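2-oxoglutarate dehydrogenase E3 component (PDB 2YQU) probably oxidises protein-bound dihydrolipoamide with NAD(+), using one FAD per subunit and a redox-active disulfide. Local coordinates at residues A[117-122]-A[131-136]. Numbering follows the deposited sequence.
With FAD (flavin-adenine dinucleotide), chain D.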
loop_
_atom_site.group_PDB
_atom_site.type_symbol
_atom_site.label_atom_id
_atom_site.label_comp_id
_atom_site.label_asym_id
_atom_site.label_seq_id
_atom_site.Cartn_x
_atom_site.Cartn_y
_atom_site.Cartn_z
ATOM N N ARG A 117 35.590 27.722 4.248
ATOM C CA ARG A 117 35.635 27.179 2.889
ATOM C C ARG A 117 36.549 25.974 2.729
ATOM O O ARG A 117 36.656 25.438 1.629
ATOM C CB ARG A 117 36.070 28.274 1.912
ATOM C CG ARG A 117 35.529 29.650 2.260
ATOM C CD ARG A 117 35.380 30.572 1.074
ATOM N NE ARG A 117 34.167 30.253 0.322
ATOM C CZ ARG A 117 33.097 31.044 0.207
ATOM N NH1 ARG A 117 33.038 32.232 0.804
ATOM N NH2 ARG A 117 32.063 30.627 -0.510
ATOM N N LYS A 118 37.200 25.541 3.808
ATOM C CA LYS A 118 38.199 24.477 3.719
ATOM C C LYS A 118 37.977 23.408 4.775
ATOM O O LYS A 118 37.712 23.728 5.922
ATOM C CB LYS A 118 39.609 25.051 3.880
ATOM C CG LYS A 118 40.708 24.115 3.389
ATOM C CD LYS A 118 42.082 24.799 3.385
ATOM C CE LYS A 118 42.087 26.061 2.526
ATOM N NZ LYS A 118 43.411 26.328 1.880
ATOM N N VAL A 119 38.120 22.149 4.365
ATOM C CA VAL A 119 37.862 20.994 5.216
ATOM C C VAL A 119 39.015 19.999 5.104
ATOM O O VAL A 119 39.412 19.622 4.001
ATOM C CB VAL A 119 36.548 20.291 4.791
ATOM C CG1 VAL A 119 36.359 18.981 5.537
ATOM C CG2 VAL A 119 35.368 21.207 5.022
ATOM N N LEU A 120 39.535 19.566 6.248
ATOM C CA LEU A 120 40.564 18.532 6.297
ATOM C C LEU A 120 39.929 17.150 6.408
ATOM O O LEU A 120 39.073 16.926 7.259
ATOM C CB LEU A 120 41.486 18.769 7.494
ATOM C CG LEU A 120 42.469 17.654 7.878
ATOM C CD1 LEU A 120 43.550 17.488 6.818
ATOM C CD2 LEU A 120 43.071 17.947 9.248
ATOM N N VAL A 121 40.342 16.237 5.534
ATOM C CA VAL A 121 40.097 14.812 5.715
ATOM C C VAL A 121 41.271 14.319 6.542
ATOM O O VAL A 121 42.393 14.224 6.043
ATOM C CB VAL A 121 40.043 14.051 4.375
ATOM C CG1 VAL A 121 39.682 12.580 4.606
ATOM C CG2 VAL A 121 39.056 14.711 3.420
ATOM N N GLU A 122 41.015 14.023 7.809
ATOM C CA GLU A 122 42.082 13.758 8.769
ATOM C C GLU A 122 42.927 12.534 8.422
ATOM O O GLU A 122 44.135 12.533 8.650
ATOM C CB GLU A 122 41.497 13.611 10.173
ATOM C CG GLU A 122 40.866 14.889 10.697
ATOM C CD GLU A 122 40.871 14.967 12.205
ATOM O OE1 GLU A 122 41.423 15.944 12.756
ATOM O OE2 GLU A 122 40.323 14.039 12.833
ATOM N N ARG A 131 32.868 25.814 -2.931
ATOM C CA ARG A 131 32.053 27.020 -2.940
ATOM C C ARG A 131 30.960 26.908 -1.885
ATOM O O ARG A 131 30.711 27.851 -1.139
ATOM C CB ARG A 131 31.440 27.232 -4.328
ATOM C CG ARG A 131 30.578 28.479 -4.458
ATOM C CD ARG A 131 30.102 28.751 -5.877
ATOM N NE ARG A 131 29.443 30.053 -5.989
ATOM C CZ ARG A 131 28.720 30.450 -7.037
ATOM N NH1 ARG A 131 28.543 29.649 -8.087
ATOM N NH2 ARG A 131 28.165 31.659 -7.034
ATOM N N TYR A 132 30.317 25.737 -1.846
ATOM C CA TYR A 132 29.268 25.415 -0.889
ATOM C C TYR A 132 29.662 24.170 -0.093
ATOM O O TYR A 132 30.262 23.255 -0.635
ATOM C CB TYR A 132 27.965 25.110 -1.616
ATOM C CG TYR A 132 27.414 26.256 -2.414
ATOM C CD1 TYR A 132 27.572 26.311 -3.794
ATOM C CD2 TYR A 132 26.710 27.277 -1.787
ATOM C CE1 TYR A 132 27.050 27.373 -4.530
ATOM C CE2 TYR A 132 26.188 28.342 -2.511
ATOM C CZ TYR A 132 26.362 28.380 -3.878
ATOM O OH TYR A 132 25.845 29.432 -4.597
ATOM N N ILE A 133 29.324 24.145 1.191
ATOM C CA ILE A 133 29.541 22.972 2.036
ATOM C C ILE A 133 28.208 22.586 2.657
ATOM O O ILE A 133 27.471 23.455 3.106
ATOM C CB ILE A 133 30.565 23.275 3.124
ATOM C CG1 ILE A 133 31.884 23.697 2.471
ATOM C CG2 ILE A 133 30.762 22.060 4.038
ATOM C CD1 ILE A 133 32.937 24.136 3.447
ATOM N N LEU A 134 27.922 21.290 2.667
ATOM C CA LEU A 134 26.667 20.757 3.164
ATOM C C LEU A 134 26.991 19.783 4.276
ATOM O O LEU A 134 27.579 18.737 4.021
ATOM C CB LEU A 134 25.925 20.034 2.045
ATOM C CG LEU A 134 24.642 19.298 2.432
ATOM C CD1 LEU A 134 23.621 20.250 3.014
ATOM C CD2 LEU A 134 24.089 18.571 1.221
ATOM N N ILE A 135 26.631 20.155 5.496
ATOM C CA ILE A 135 26.826 19.314 6.680
ATOM C C ILE A 135 25.642 18.368 6.815
ATOM O O ILE A 135 24.515 18.815 7.018
ATOM C CB ILE A 135 26.965 20.165 7.956
ATOM C CG1 ILE A 135 28.135 21.155 7.821
ATOM C CG2 ILE A 135 27.198 19.264 9.169
ATOM C CD1 ILE A 135 28.109 22.266 8.816
ATOM N N ALA A 136 25.931 17.073 6.717
ATOM C CA ALA A 136 24.940 16.010 6.789
ATOM C C ALA A 136 25.504 14.861 7.631
ATOM O O ALA A 136 25.493 13.705 7.219
ATOM C CB ALA A 136 24.568 15.542 5.376
HETATM P PA FAD D . 23.077 9.589 8.679
HETATM O O1A FAD D . 23.339 9.251 10.099
HETATM O O2A FAD D . 22.244 8.529 7.946
HETATM O O5B FAD D . 24.474 9.848 7.942
HETATM C C5B FAD D . 25.467 10.613 8.578
HETATM C C4B FAD D . 26.805 10.105 8.086
HETATM O O4B FAD D . 27.779 11.088 8.371
HETATM C C3B FAD D . 27.250 8.825 8.788
HETATM O O3B FAD D . 27.474 7.804 7.842
HETATM C C2B FAD D . 28.537 9.203 9.495
HETATM O O2B FAD D . 29.498 8.175 9.430
HETATM C C1B FAD D . 28.979 10.444 8.736
HETATM N N9A FAD D . 29.773 11.435 9.469
HETATM C C8A FAD D . 29.463 12.078 10.640
HETATM N N7A FAD D . 30.443 12.955 10.925
HETATM C C5A FAD D . 31.378 12.880 9.950
HETATM C C6A FAD D . 32.584 13.543 9.739
HETATM N N6A FAD D . 32.978 14.569 10.489
HETATM N N1A FAD D . 33.301 13.224 8.615
HETATM C C2A FAD D . 32.878 12.288 7.704
HETATM N N3A FAD D . 31.678 11.642 7.917
HETATM C C4A FAD D . 30.962 11.935 9.026
HETATM N N1 FAD D . 14.358 6.461 9.421
HETATM C C2 FAD D . 13.286 6.318 8.565
HETATM O O2 FAD D . 12.871 7.270 7.897
HETATM N N3 FAD D . 12.667 5.100 8.453
HETATM C C4 FAD D . 13.098 4.021 9.193
HETATM O O4 FAD D . 12.640 2.929 8.902
HETATM C C4X FAD D . 14.183 4.145 10.059
HETATM N N5 FAD D . 14.626 3.064 10.806
HETATM C C5X FAD D . 15.716 3.226 11.657
HETATM C C6 FAD D . 16.158 2.135 12.411
HETATM C C7 FAD D . 17.253 2.278 13.275
HETATM C C7M FAD D . 17.764 1.056 13.991
HETATM C C8 FAD D . 17.901 3.505 13.380
HETATM C C8M FAD D . 19.252 3.616 14.039
HETATM C C9 FAD D . 17.455 4.594 12.630
HETATM C C9A FAD D . 16.356 4.463 11.772
HETATM N N10 FAD D . 15.894 5.551 11.027
HETATM C C10 FAD D . 14.814 5.382 10.173
HETATM C "C1'" FAD D . 16.455 6.941 11.189
HETATM C "C2'" FAD D . 17.440 7.195 10.045
HETATM O "O2'" FAD D . 18.487 6.236 10.065
HETATM C "C3'" FAD D . 17.994 8.616 10.062
HETATM O "O3'" FAD D . 16.926 9.541 10.138
HETATM C "C4'" FAD D . 18.789 8.908 8.795
HETATM O "O4'" FAD D . 19.857 8.000 8.665
HETATM C "C5'" FAD D . 19.289 10.357 8.793
HETATM O "O5'" FAD D . 20.090 10.594 7.656
HETATM P P FAD D . 21.285 11.667 7.708
HETATM O O1P FAD D . 21.885 11.791 6.345
HETATM O O2P FAD D . 20.836 12.963 8.358
HETATM O O3P FAD D . 22.401 11.052 8.699
#
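Arg131 O lies at the edge of the Arg117 guanidinium, near its plane. NH2 of Arg117 donates to Arg131 O over 3.2 Å. The acceptor is tilted 22° out of the guanidinium plane, and the N-H...O angle of 137° makes the bond rather bent. On the carbonyl side the approach is regular, in the carbonyl plane and on a lone pair. A bend at chi3 (79°) brings the end of Arg117 to this oxygen. Tyr132 OH sits 3.8 Å above one face of the Arg131 guanidinium, nearer its margin than its centre. Deeper in, CD1 of Ile133 lies 4.1 Å from CG2 of Val119 and equally far from CA of Arg117. Val119 and Ile133 pass alongside each other, running opposite ways. Phe113 touches both. Strand 118-121 belongs to the three-stranded antiparallel sheet, and strand 133-135 to the parallel sheet of the FAD-binding Rossmann-type domain. Strand 127-130 pairs with 118-121, and the chain turns at Arg131 and Tyr132 to enter strand 133-135. Ala136 then reaches the FAD ribose, its O 3.4 Å from C5B. The contact thus joins the two sheets by a single buried methyl contact and, between two exposed residues, a charged donor on one carbonyl lone pair, whose bent geometry suggests a loose grip.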